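Local coordinates for protein squalene synthase HpnC (Alicyclobacillus acidocaldarius subsp. acidocaldarius, PDB 4HD1) that probably acts as a transferase of the squalene and phytoene synthase family, joining isoprenoid diphosphate units, at residues V31-V36 with R240-Y245; A49-V54 with L69-E73; E104-L109 with G140-L144. One frame throughout, in Å; residues are numbered along the deposited sequence.

Interaction 1. Residues V31-V36 with R240-Y245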
ATOM      1  N   VAL A  31      -6.577 -12.547   6.276  1.00 98.00           N
ATOM      2  CA  VAL A  31      -5.457 -12.237   7.159  1.00104.34           C
ATOM      3  C   VAL A  31      -5.416 -10.734   7.414  1.00111.03           C
ATOM      4  O   VAL A  31      -5.345 -10.297   8.562  1.00109.80           O
ATOM      5  CB  VAL A  31      -4.103 -12.701   6.572  1.00104.62           C
ATOM      6  CG1 VAL A  31      -2.975 -12.455   7.560  1.00103.31           C
ATOM      7  CG2 VAL A  31      -4.149 -14.174   6.201  1.00 91.17           C
ATOM      8  N   VAL A  32      -5.476  -9.958   6.332  1.00 82.94           N
ATOM      9  CA  VAL A  32      -5.460  -8.487   6.381  1.00 86.25           C
ATOM     10  C   VAL A  32      -6.548  -7.917   7.311  1.00 83.98           C
ATOM     11  O   VAL A  32      -6.378  -6.830   7.876  1.00 81.84           O
ATOM     12  CB  VAL A  32      -5.556  -7.874   4.948  1.00 88.48           C
ATOM     13  CG1 VAL A  32      -5.758  -6.360   4.979  1.00 87.46           C
ATOM     14  CG2 VAL A  32      -4.317  -8.213   4.128  1.00 87.20           C
ATOM     15  N   SER A  33      -7.639  -8.667   7.487  1.00 79.66           N
ATOM     16  CA  SER A  33      -8.784  -8.212   8.275  1.00 74.39           C
ATOM     17  C   SER A  33      -9.140  -9.135   9.451  1.00 73.44           C
ATOM     18  O   SER A  33     -10.222  -8.998  10.045  1.00 70.51           O
ATOM     19  CB  SER A  33      -9.999  -8.061   7.365  1.00 70.74           C
ATOM     20  OG  SER A  33     -10.552  -9.338   7.105  1.00 73.34           O
ATOM     21  N   LEU A  34      -8.235 -10.060   9.780  1.00 70.76           N
ATOM     22  CA  LEU A  34      -8.443 -11.065  10.843  1.00 70.87           C
ATOM     23  C   LEU A  34      -8.704 -10.460  12.232  1.00 66.51           C
ATOM     24  O   LEU A  34      -9.225 -11.129  13.130  1.00 63.49           O
ATOM     25  CB  LEU A  34      -7.229 -12.006  10.889  1.00 71.32           C
ATOM     26  CG  LEU A  34      -7.049 -13.118  11.926  1.00 73.19           C
ATOM     27  CD1 LEU A  34      -7.974 -14.295  11.657  1.00 69.90           C
ATOM     28  CD2 LEU A  34      -5.598 -13.572  11.920  1.00 74.53           C
ATOM     29  N   PHE A  35      -8.345  -9.190  12.397  1.00 65.97           N
ATOM     30  CA  PHE A  35      -8.448  -8.519  13.681  1.00 64.40           C
ATOM     31  C   PHE A  35      -9.502  -7.435  13.713  1.00 58.38           C
ATOM     32  O   PHE A  35      -9.787  -6.880  14.772  1.00 58.36           O
ATOM     33  CB  PHE A  35      -7.118  -7.872  14.026  1.00 74.22           C
ATOM     34  CG  PHE A  35      -6.023  -8.847  14.296  1.00 81.09           C
ATOM     35  CD1 PHE A  35      -5.880  -9.402  15.557  1.00 85.25           C
ATOM     36  CD2 PHE A  35      -5.129  -9.206  13.290  1.00 86.18           C
ATOM     37  CE1 PHE A  35      -4.855 -10.290  15.814  1.00 95.50           C
ATOM     38  CE2 PHE A  35      -4.108 -10.098  13.538  1.00118.73           C
ATOM     39  CZ  PHE A  35      -3.971 -10.637  14.803  1.00101.98           C
ATOM     40  N   VAL A  36     -10.060  -7.118  12.552  1.00 55.89           N
ATOM     41  CA  VAL A  36     -10.975  -5.989  12.428  1.00 52.48           C
ATOM     42  C   VAL A  36     -12.348  -6.369  12.990  1.00 52.83           C
ATOM     43  O   VAL A  36     -12.936  -7.371  12.554  1.00 53.22           O
ATOM     44  CB  VAL A  36     -11.070  -5.500  10.958  1.00 49.80           C
ATOM     45  CG1 VAL A  36     -11.991  -4.291  10.843  1.00 47.84           C
ATOM     46  CG2 VAL A  36      -9.679  -5.171  10.411  1.00 47.67           C
ATOM     47  N   ARG A 240      -2.614  -5.615  17.245  1.00 53.87           N
ATOM     48  CA  ARG A 240      -2.276  -6.962  16.774  1.00 56.29           C
ATOM     49  C   ARG A 240      -2.213  -7.048  15.248  1.00 57.24           C
ATOM     50  O   ARG A 240      -1.375  -7.767  14.696  1.00 59.04           O
ATOM     51  CB  ARG A 240      -3.253  -7.995  17.329  1.00 58.37           C
ATOM     52  CG  ARG A 240      -3.236  -8.127  18.841  1.00 61.39           C
ATOM     53  CD  ARG A 240      -4.028  -9.339  19.316  1.00 69.13           C
ATOM     54  NE  ARG A 240      -4.841  -9.005  20.485  1.00 75.83           N
ATOM     55  CZ  ARG A 240      -6.166  -8.874  20.473  1.00 81.62           C
ATOM     56  NH1 ARG A 240      -6.858  -9.076  19.356  1.00 96.36           N
ATOM     57  NH2 ARG A 240      -6.805  -8.551  21.585  1.00 80.46           N
ATOM     58  N   GLN A 241      -3.091  -6.308  14.571  1.00 58.67           N
ATOM     59  CA  GLN A 241      -3.075  -6.236  13.107  1.00 61.91           C
ATOM     60  C   GLN A 241      -1.750  -5.645  12.629  1.00 61.05           C
ATOM     61  O   GLN A 241      -1.098  -6.202  11.742  1.00 58.36           O
ATOM     62  CB  GLN A 241      -4.249  -5.400  12.580  1.00 62.49           C
ATOM     63  CG  GLN A 241      -4.576  -5.627  11.112  1.00 70.44           C
ATOM     64  CD  GLN A 241      -5.108  -7.028  10.857  1.00 77.86           C
ATOM     65  OE1 GLN A 241      -6.256  -7.345  11.182  1.00 78.23           O
ATOM     66  NE2 GLN A 241      -4.266  -7.881  10.286  1.00 83.57           N
ATOM     67  N   LEU A 242      -1.352  -4.527  13.238  1.00 61.20           N
ATOM     68  CA  LEU A 242      -0.081  -3.877  12.913  1.00 58.07           C
ATOM     69  C   LEU A 242       1.100  -4.780  13.207  1.00 57.43           C
ATOM     70  O   LEU A 242       2.009  -4.890  12.387  1.00 58.47           O
ATOM     71  CB  LEU A 242       0.083  -2.555  13.667  1.00 53.46           C
ATOM     72  CG  LEU A 242      -0.852  -1.428  13.233  1.00 52.52           C
ATOM     73  CD1 LEU A 242      -0.763  -0.302  14.247  1.00 53.16           C
ATOM     74  CD2 LEU A 242      -0.544  -0.929  11.823  1.00 49.17           C
ATOM     75  N   LYS A 243       1.077  -5.434  14.366  1.00 56.61           N
ATOM     76  CA  LYS A 243       2.161  -6.336  14.743  1.00 58.64           C
ATOM     77  C   LYS A 243       2.334  -7.380  13.645  1.00 61.62           C
ATOM     78  O   LYS A 243       3.438  -7.677  13.187  1.00 64.25           O
ATOM     79  CB  LYS A 243       1.870  -6.999  16.090  1.00 57.55           C
ATOM     80  CG  LYS A 243       2.912  -8.025  16.521  1.00 59.43           C
ATOM     81  CD  LYS A 243       2.779  -8.351  18.007  1.00 61.99           C
ATOM     82  CE  LYS A 243       3.476  -9.654  18.370  1.00 63.78           C
ATOM     83  NZ  LYS A 243       3.129 -10.106  19.752  1.00 70.41           N
ATOM     84  N   LEU A 244       1.222  -7.910  13.197  1.00 70.79           N
ATOM     85  CA  LEU A 244       1.247  -8.961  12.217  1.00 66.76           C
ATOM     86  C   LEU A 244       1.726  -8.491  10.834  1.00 47.03           C
ATOM     87  O   LEU A 244       2.479  -9.207  10.172  1.00 47.52           O
ATOM     88  CB  LEU A 244      -0.124  -9.594  12.152  1.00 41.69           C
ATOM     89  CG  LEU A 244      -0.321 -10.580  11.013  1.00 41.92           C
ATOM     90  CD1 LEU A 244       0.560 -11.812  11.206  1.00 42.46           C
ATOM     91  CD2 LEU A 244      -1.789 -10.986  10.953  1.00 42.58           C
ATOM     92  N   TYR A 245       1.322  -7.301  10.393  1.00 49.66           N
ATOM     93  CA  TYR A 245       1.942  -6.725   9.193  1.00 56.74           C
ATOM     94  C   TYR A 245       3.456  -6.627   9.392  1.00 58.76           C
ATOM     95  O   TYR A 245       4.226  -7.000   8.501  1.00 62.24           O
ATOM     96  CB  TYR A 245       1.375  -5.340   8.863  1.00 60.44           C
ATOM     97  CG  TYR A 245      -0.116  -5.280   8.574  1.00 63.73           C
ATOM     98  CD1 TYR A 245      -0.805  -6.382   8.050  1.00 66.09           C
ATOM     99  CD2 TYR A 245      -0.832  -4.096   8.794  1.00 62.77           C
ATOM    100  CE1 TYR A 245      -2.167  -6.309   7.777  1.00 71.87           C
ATOM    101  CE2 TYR A 245      -2.190  -4.012   8.524  1.00 63.96           C
ATOM    102  CZ  TYR A 245      -2.852  -5.118   8.013  1.00 72.05           C
ATOM    103  OH  TYR A 245      -4.200  -5.031   7.748  1.00 77.25           O
TER

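Interaction 2. Residues A49-V54 with L69-E73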
ATOM      1  N   ALA A  49     -12.021  -1.851  -1.907  1.00 54.58           N
ATOM      2  CA  ALA A  49     -12.655  -1.771  -3.229  1.00 57.17           C
ATOM      3  C   ALA A  49     -12.171  -0.521  -3.959  1.00 57.54           C
ATOM      4  O   ALA A  49     -11.863  -0.579  -5.141  1.00 62.14           O
ATOM      5  CB  ALA A  49     -14.177  -1.793  -3.141  1.00 56.83           C
ATOM      6  N   PHE A  50     -12.064   0.603  -3.254  1.00 56.72           N
ATOM      7  CA  PHE A  50     -11.489   1.805  -3.853  1.00 58.41           C
ATOM      8  C   PHE A  50     -10.070   1.564  -4.403  1.00 59.84           C
ATOM      9  O   PHE A  50      -9.766   1.978  -5.521  1.00 62.16           O
ATOM     10  CB  PHE A  50     -11.503   2.987  -2.875  1.00 57.88           C
ATOM     11  CG  PHE A  50     -10.708   4.172  -3.361  1.00 61.12           C
ATOM     12  CD1 PHE A  50     -11.307   5.159  -4.147  1.00 60.82           C
ATOM     13  CD2 PHE A  50      -9.353   4.287  -3.060  1.00 60.77           C
ATOM     14  CE1 PHE A  50     -10.574   6.240  -4.608  1.00 59.69           C
ATOM     15  CE2 PHE A  50      -8.613   5.361  -3.525  1.00 61.32           C
ATOM     16  CZ  PHE A  50      -9.225   6.339  -4.298  1.00 61.22           C
ATOM     17  N   CYS A  51      -9.213   0.904  -3.623  1.00 59.52           N
ATOM     18  CA  CYS A  51      -7.842   0.601  -4.062  1.00 62.16           C
ATOM     19  C   CYS A  51      -7.815  -0.361  -5.255  1.00 66.57           C
ATOM     20  O   CYS A  51      -6.995  -0.206  -6.156  1.00 65.30           O
ATOM     21  CB  CYS A  51      -7.002   0.027  -2.918  1.00 60.69           C
ATOM     22  SG  CYS A  51      -6.798   1.136  -1.510  1.00 62.68           S
ATOM     23  N   ARG A  52      -8.709  -1.350  -5.248  1.00 68.67           N
ATOM     24  CA  ARG A  52      -8.864  -2.258  -6.380  1.00 71.90           C
ATOM     25  C   ARG A  52      -9.157  -1.466  -7.658  1.00 71.64           C
ATOM     26  O   ARG A  52      -8.606  -1.761  -8.718  1.00 71.99           O
ATOM     27  CB  ARG A  52      -9.977  -3.282  -6.119  1.00 78.15           C
ATOM     28  CG  ARG A  52     -10.230  -4.234  -7.285  1.00 86.51           C
ATOM     29  CD  ARG A  52     -11.699  -4.602  -7.424  1.00 91.73           C
ATOM     30  NE  ARG A  52     -11.991  -5.169  -8.741  1.00100.49           N
ATOM     31  CZ  ARG A  52     -12.191  -6.462  -8.993  1.00100.42           C
ATOM     32  NH1 ARG A  52     -12.147  -7.359  -8.013  1.00 92.61           N
ATOM     33  NH2 ARG A  52     -12.443  -6.860 -10.234  1.00 97.23           N
ATOM     34  N   GLY A  53     -10.018  -0.458  -7.537  1.00 71.45           N
ATOM     35  CA  GLY A  53     -10.376   0.410  -8.658  1.00 70.93           C
ATOM     36  C   GLY A  53      -9.168   1.112  -9.250  1.00 72.21           C
ATOM     37  O   GLY A  53      -9.052   1.219 -10.465  1.00 77.68           O
ATOM     38  N   VAL A  54      -8.262   1.581  -8.393  1.00 73.25           N
ATOM     39  CA  VAL A  54      -7.021   2.207  -8.865  1.00 71.96           C
ATOM     40  C   VAL A  54      -6.084   1.171  -9.505  1.00 75.84           C
ATOM     41  O   VAL A  54      -5.472   1.448 -10.538  1.00 77.83           O
ATOM     42  CB  VAL A  54      -6.280   2.999  -7.756  1.00 68.23           C
ATOM     43  CG1 VAL A  54      -5.181   3.870  -8.362  1.00 67.23           C
ATOM     44  CG2 VAL A  54      -7.246   3.867  -6.960  1.00 64.14           C
ATOM     45  N   LEU A  69      -8.233   7.769 -14.781  1.00 81.90           N
ATOM     46  CA  LEU A  69      -7.877   8.167 -13.421  1.00 79.86           C
ATOM     47  C   LEU A  69      -8.508   9.498 -13.038  1.00 78.96           C
ATOM     48  O   LEU A  69      -8.934   9.671 -11.895  1.00 79.80           O
ATOM     49  CB  LEU A  69      -6.357   8.243 -13.248  1.00 78.52           C
ATOM     50  CG  LEU A  69      -5.564   6.937 -13.188  1.00 83.32           C
ATOM     51  CD1 LEU A  69      -4.083   7.262 -13.203  1.00 86.84           C
ATOM     52  CD2 LEU A  69      -5.919   6.101 -11.964  1.00 82.55           C
ATOM     53  N   ASP A  70      -8.560  10.426 -13.996  1.00 81.14           N
ATOM     54  CA  ASP A  70      -9.241  11.710 -13.809  1.00 84.57           C
ATOM     55  C   ASP A  70     -10.728  11.516 -13.523  1.00 80.38           C
ATOM     56  O   ASP A  70     -11.287  12.184 -12.653  1.00 83.66           O
ATOM     57  CB  ASP A  70      -9.060  12.615 -15.035  1.00 88.40           C
ATOM     58  CG  ASP A  70      -7.664  13.224 -15.128  1.00 97.25           C
ATOM     59  OD1 ASP A  70      -6.765  12.842 -14.339  1.00100.24           O
ATOM     60  OD2 ASP A  70      -7.465  14.089 -16.008  1.00 94.97           O
ATOM     61  N   ALA A  71     -11.362  10.602 -14.256  1.00 80.44           N
ATOM     62  CA  ALA A  71     -12.770  10.286 -14.041  1.00 79.47           C
ATOM     63  C   ALA A  71     -12.958   9.606 -12.689  1.00 78.01           C
ATOM     64  O   ALA A  71     -13.958   9.834 -12.002  1.00 78.82           O
ATOM     65  CB  ALA A  71     -13.301   9.408 -15.163  1.00 75.82           C
ATOM     66  N   TYR A  72     -11.985   8.780 -12.310  1.00 74.51           N
ATOM     67  CA  TYR A  72     -12.028   8.059 -11.040  1.00 66.96           C
ATOM     68  C   TYR A  72     -11.846   9.036  -9.882  1.00 67.41           C
ATOM     69  O   TYR A  72     -12.457   8.881  -8.821  1.00 69.17           O
ATOM     70  CB  TYR A  72     -10.959   6.972 -11.017  1.00 63.23           C
ATOM     71  CG  TYR A  72     -11.187   5.877 -10.000  1.00 61.62           C
ATOM     72  CD1 TYR A  72     -12.110   4.854 -10.235  1.00 59.82           C
ATOM     73  CD2 TYR A  72     -10.459   5.848  -8.810  1.00 61.19           C
ATOM     74  CE1 TYR A  72     -12.308   3.841  -9.304  1.00 60.22           C
ATOM     75  CE2 TYR A  72     -10.650   4.841  -7.873  1.00 60.58           C
ATOM     76  CZ  TYR A  72     -11.572   3.842  -8.123  1.00 61.05           C
ATOM     77  OH  TYR A  72     -11.745   2.850  -7.185  1.00 60.25           O
ATOM     78  N   GLU A  73     -11.016  10.050 -10.104  1.00 70.42           N
ATOM     79  CA  GLU A  73     -10.818  11.126  -9.141  1.00 76.75           C
ATOM     80  C   GLU A  73     -12.093  11.963  -9.004  1.00 82.10           C
ATOM     81  O   GLU A  73     -12.431  12.407  -7.902  1.00 85.69           O
ATOM     82  CB  GLU A  73      -9.632  11.994  -9.557  1.00 78.53           C
ATOM     83  CG  GLU A  73      -9.284  13.104  -8.581  1.00 84.32           C
ATOM     84  CD  GLU A  73      -7.993  13.810  -8.942  1.00 89.54           C
ATOM     85  OE1 GLU A  73      -8.008  15.056  -9.029  1.00 97.74           O
ATOM     86  OE2 GLU A  73      -6.968  13.123  -9.142  1.00 90.28           O
TER

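Interaction 3. Residues E104-L109 with G140-L144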
ATOM      1  N   GLU A 104      -7.062  13.559   1.239  1.00 69.14           N
ATOM      2  CA  GLU A 104      -5.686  13.450   0.741  1.00 70.64           C
ATOM      3  C   GLU A 104      -5.184  12.011   0.475  1.00 66.72           C
ATOM      4  O   GLU A 104      -4.586  11.757  -0.571  1.00 68.39           O
ATOM      5  CB  GLU A 104      -4.704  14.219   1.642  1.00 70.90           C
ATOM      6  CG  GLU A 104      -3.303  14.340   1.056  1.00 75.59           C
ATOM      7  CD  GLU A 104      -2.281  14.897   2.035  1.00 83.91           C
ATOM      8  OE1 GLU A 104      -2.289  14.507   3.227  1.00 80.10           O
ATOM      9  OE2 GLU A 104      -1.449  15.721   1.604  1.00 96.36           O
ATOM     10  N   PRO A 105      -5.420  11.070   1.411  1.00 63.42           N
ATOM     11  CA  PRO A 105      -4.904   9.722   1.137  1.00 59.83           C
ATOM     12  C   PRO A 105      -5.507   9.066  -0.103  1.00 60.16           C
ATOM     13  O   PRO A 105      -4.798   8.360  -0.821  1.00 60.27           O
ATOM     14  CB  PRO A 105      -5.281   8.936   2.393  1.00 58.54           C
ATOM     15  CG  PRO A 105      -5.406   9.970   3.459  1.00 60.14           C
ATOM     16  CD  PRO A 105      -5.976  11.176   2.775  1.00 63.30           C
ATOM     17  N   PHE A 106      -6.795   9.299  -0.350  1.00 59.74           N
ATOM     18  CA  PHE A 106      -7.451   8.772  -1.547  1.00 60.02           C
ATOM     19  C   PHE A 106      -6.839   9.364  -2.818  1.00 62.96           C
ATOM     20  O   PHE A 106      -6.516   8.622  -3.753  1.00 62.69           O
ATOM     21  CB  PHE A 106      -8.952   9.037  -1.508  1.00 58.83           C
ATOM     22  CG  PHE A 106      -9.671   8.268  -0.441  1.00 57.13           C
ATOM     23  CD1 PHE A 106     -10.033   6.942  -0.644  1.00 56.82           C
ATOM     24  CD2 PHE A 106      -9.992   8.872   0.769  1.00 56.93           C
ATOM     25  CE1 PHE A 106     -10.697   6.229   0.343  1.00 57.38           C
ATOM     26  CE2 PHE A 106     -10.660   8.168   1.755  1.00 55.25           C
ATOM     27  CZ  PHE A 106     -11.013   6.843   1.544  1.00 56.37           C
ATOM     28  N   LEU A 107      -6.671  10.689  -2.834  1.00 62.89           N
ATOM     29  CA  LEU A 107      -6.022  11.390  -3.950  1.00 64.95           C
ATOM     30  C   LEU A 107      -4.572  10.945  -4.161  1.00 66.20           C
ATOM     31  O   LEU A 107      -4.073  10.980  -5.275  1.00 69.71           O
ATOM     32  CB  LEU A 107      -6.064  12.910  -3.748  1.00 65.21           C
ATOM     33  CG  LEU A 107      -7.414  13.631  -3.747  1.00 70.43           C
ATOM     34  CD1 LEU A 107      -7.245  15.059  -3.244  1.00 73.93           C
ATOM     35  CD2 LEU A 107      -8.062  13.624  -5.123  1.00 69.24           C
ATOM     36  N   ARG A 108      -3.900  10.530  -3.092  1.00 64.98           N
ATOM     37  CA  ARG A 108      -2.514  10.071  -3.202  1.00 62.46           C
ATOM     38  C   ARG A 108      -2.405   8.683  -3.816  1.00 64.29           C
ATOM     39  O   ARG A 108      -1.480   8.407  -4.580  1.00 64.38           O
ATOM     40  CB  ARG A 108      -1.799  10.143  -1.857  1.00 59.39           C
ATOM     41  CG  ARG A 108      -1.395  11.560  -1.525  1.00 60.66           C
ATOM     42  CD  ARG A 108      -0.614  11.656  -0.235  1.00 65.40           C
ATOM     43  NE  ARG A 108       0.012  12.970  -0.129  1.00 71.63           N
ATOM     44  CZ  ARG A 108       0.685  13.403   0.932  1.00 75.48           C
ATOM     45  NH1 ARG A 108       0.828  12.630   2.001  1.00 79.80           N
ATOM     46  NH2 ARG A 108       1.214  14.617   0.925  1.00 73.45           N
ATOM     47  N   LEU A 109      -3.363   7.823  -3.494  1.00 63.52           N
ATOM     48  CA  LEU A 109      -3.420   6.489  -4.082  1.00 64.47           C
ATOM     49  C   LEU A 109      -3.678   6.556  -5.579  1.00 67.38           C
ATOM     50  O   LEU A 109      -3.152   5.736  -6.336  1.00 67.57           O
ATOM     51  CB  LEU A 109      -4.492   5.646  -3.397  1.00 59.94           C
ATOM     52  CG  LEU A 109      -4.070   5.150  -2.021  1.00 59.36           C
ATOM     53  CD1 LEU A 109      -5.294   4.752  -1.211  1.00 58.85           C
ATOM     54  CD2 LEU A 109      -3.066   4.005  -2.139  1.00 56.67           C
ATOM     55  N   GLY A 140      -2.193   2.895   5.311  1.00 54.12           N
ATOM     56  CA  GLY A 140      -1.984   2.977   6.749  1.00 50.64           C
ATOM     57  C   GLY A 140      -2.753   4.116   7.381  1.00 51.36           C
ATOM     58  O   GLY A 140      -3.388   3.939   8.421  1.00 55.22           O
ATOM     59  N   ARG A 141      -2.716   5.281   6.742  1.00 51.50           N
ATOM     60  CA  ARG A 141      -3.435   6.459   7.235  1.00 53.36           C
ATOM     61  C   ARG A 141      -4.961   6.268   7.289  1.00 54.29           C
ATOM     62  O   ARG A 141      -5.610   6.666   8.270  1.00 54.64           O
ATOM     63  CB  ARG A 141      -3.049   7.695   6.420  1.00 55.61           C
ATOM     64  CG  ARG A 141      -1.594   8.084   6.636  1.00 57.71           C
ATOM     65  CD  ARG A 141      -1.164   9.309   5.846  1.00 57.48           C
ATOM     66  NE  ARG A 141       0.145   9.749   6.321  1.00 59.82           N
ATOM     67  CZ  ARG A 141       0.605  10.995   6.250  1.00 61.53           C
ATOM     68  NH1 ARG A 141      -0.126  11.957   5.700  1.00 61.22           N
ATOM     69  NH2 ARG A 141       1.807  11.280   6.732  1.00 63.04           N
ATOM     70  N   LEU A 142      -5.516   5.645   6.247  1.00 53.36           N
ATOM     71  CA  LEU A 142      -6.942   5.322   6.196  1.00 53.57           C
ATOM     72  C   LEU A 142      -7.335   4.272   7.241  1.00 51.58           C
ATOM     73  O   LEU A 142      -8.404   4.371   7.846  1.00 52.40           O
ATOM     74  CB  LEU A 142      -7.355   4.870   4.788  1.00 55.55           C
ATOM     75  CG  LEU A 142      -7.226   5.924   3.679  1.00 56.10           C
ATOM     76  CD1 LEU A 142      -7.439   5.317   2.302  1.00 55.52           C
ATOM     77  CD2 LEU A 142      -8.159   7.109   3.909  1.00 55.68           C
ATOM     78  N   VAL A 143      -6.468   3.280   7.449  1.00 51.27           N
ATOM     79  CA  VAL A 143      -6.679   2.276   8.491  1.00 53.20           C
ATOM     80  C   VAL A 143      -6.742   2.926   9.884  1.00 55.43           C
ATOM     81  O   VAL A 143      -7.648   2.621  10.673  1.00 56.77           O
ATOM     82  CB  VAL A 143      -5.621   1.139   8.418  1.00 52.86           C
ATOM     83  CG1 VAL A 143      -5.595   0.313   9.705  1.00 51.10           C
ATOM     84  CG2 VAL A 143      -5.892   0.246   7.207  1.00 49.53           C
ATOM     85  N   LEU A 144      -5.807   3.834  10.174  1.00 55.82           N
ATOM     86  CA  LEU A 144      -5.850   4.600  11.426  1.00 54.47           C
ATOM     87  C   LEU A 144      -7.159   5.371  11.513  1.00 54.81           C
ATOM     88  O   LEU A 144      -7.801   5.401  12.567  1.00 55.91           O
ATOM     89  CB  LEU A 144      -4.669   5.573  11.536  1.00 51.61           C
ATOM     90  CG  LEU A 144      -3.269   5.000  11.764  1.00 51.31           C
ATOM     91  CD1 LEU A 144      -2.239   6.122  11.708  1.00 50.78           C
ATOM     92  CD2 LEU A 144      -3.200   4.256  13.093  1.00 51.98           C
TER

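Interaction 1. Residues V31-V36 with R240-Y245
Phe-35 faces Gln-241 where the two backbones draw nearest, with 5.9 Å between the CA of Phe-35 and that of Gln-241. Residues 240-245 are regular helix, whereas 31-36 run off the end of helix 29-32: Ser-33 is the first to leave helical torsions and opens a type I beta turn that closes at Val-36. Where a helix gives way to a turn, side chains of a second helix can bond to its peptide groups. Gln-241 does so with both ends of its amide. NE2 of Gln-241 is an additional donor to Val-31 O at 3.2 Å, an oxygen shared with Leu-34 N, while OE1 of Gln-241 accepts Phe-35 N at 3.0 Å; both bonds are bent, the latter to 137° at the hydrogen, yet using both ends settles which way the amide is flipped. A bend at chi2 (67°) turns the amide to the loop. Tyr-245 OH adds a third bond, reaching a lone pair of Val-32 O in the carbonyl plane at 2.8 Å. The Phe-35 ring lays one face over the peptide between Arg-240 and Gln-241, and its edge meets Leu-244, CE2 of Phe-35 lying 3.6 Å from CD2 of Leu-244. Beyond the pair, Ser-33 OG bonds back to Phe-29 O and Arg-237 holds Phe-35 O, while Val-32 and Val-36 rest on Tyr-48 and Phe-44 of helix 41-56.

Interaction 2. Residues A49-V54 with L69-E73
Tyr-72 reaches from helix 65-81 to Phe-50 and Gly-53 on helix 41-56 and concentrates nearly all the tight packing at one end of its ring. The short segments run almost antiparallel, at 159°, but their axes stay 11.6 Å apart, a distance that one long aromatic side chain can span. The ring is carried across by a chi1 of -160°, which sets CG anti to the backbone N. At its tip, Tyr-72 OH donates to Phe-50 O over 2.7 Å, in the carbonyl plane and on a lone pair, so that this oxygen serves both the tyrosine and its own helical donor, Val-54 N. The hydroxyl also sits 3.2 Å from Gly-53 CA, and the absence of a side chain at Gly-53 lets it come this close. Around the ring, CE2 of Tyr-72 touches CE1 of Phe-50 at 3.6 Å and CG2 of Val-54 at 3.7 Å, the two aromatic planes being inclined by 36°. Packing is looser toward Leu-69, whose CD2 only grazes Val-54 CG1 at 4.3 Å; Leu-69 stays buried, but the residues after it, Asp-70 and Ala-71, lie on the exposed side of the helix. A leucine in place of Tyr-72 would probably leave Phe-50 O without its second donor and open a gap beside Gly-53 and Val-54. Phe-89 meets the Tyr-72 ring edge-to-face, and Asp-70 and Glu-73 form salt bridges with Arg-114 of helix 104-118. The pair illustrates how neighbouring antiparallel helices are joined in the all-helical isoprenoid synthase fold; the C-terminal end of helix 41-56 carries the start of an aspartate-rich sequence, consistent with the motif that binds diphosphate through magnesium in this family.

Interaction 3. Residues E104-L109 with G140-L144
Leu-142 lies at the centre of this contact and meets three side chains of helix 104-118. Its CD2 comes within 3.5 Å of Phe-106 CE2 and presses on Pro-105, 3.7 Å from the CB of that proline. The other methyl, CD1 of Leu-142, stands over a face of the Phe-106 ring in a CH-pi contact, 4.1 Å from the centroid and 18° off the normal, and also meets Leu-109 CD1 tip to tip at 4.2 Å. One branched residue thus packs against side chains of the first two turns of helix 104-118. A proline fits well in the first turn, where its missing N-H costs no helical bond.

Farther out the chemistry becomes ionic but stays loose. Arg-141 NH1 lies 3.9 Å from Arg-108 NH1, a pair of like charges, and 4.2 Å from Glu-104 OE1, which is beyond a salt bridge. Glu-104 pairs more closely within its own helix, its OE2 being 3.0 Å from NH2 of Arg-108 above the guanidinium plane, which probably eases the meeting of the two arginines. Arg-141 is held chiefly by a salt bridge to Asp-159.

In the next shell Pro-138 packs on Pro-105, Arg-108 and Leu-109, while Val-47 touches Leu-142. With axes 10.1 Å apart and crossing at -153°, the segments form an antiparallel helix pair of the kind that builds the all-alpha isoprenoid synthase fold.

How the interactions relate
Interactions 2 and 3 are neighbours among the helices: they touch where the Phe-50 ring meets that of Phe-106 edge-to-face, where Val-54 and Cys-51 pack on Leu-109, and where Glu-73 lies along Leu-107. Interaction 1 stands apart, about 25 Å from interaction 2 and 18 Å from interaction 3, centre to centre. Interaction 2 is the buried contact, whereas interactions 1 and 3 are partly buried. Helix 41-56 nevertheless borders all three. Chemistry follows position: interaction 1 binds a helix end and turn through three side-chain-to-backbone hydrogen bonds, interaction 2 relies on a single one among closely packed rings, and interaction 3 has none, joining an apolar interior to a charged outer margin.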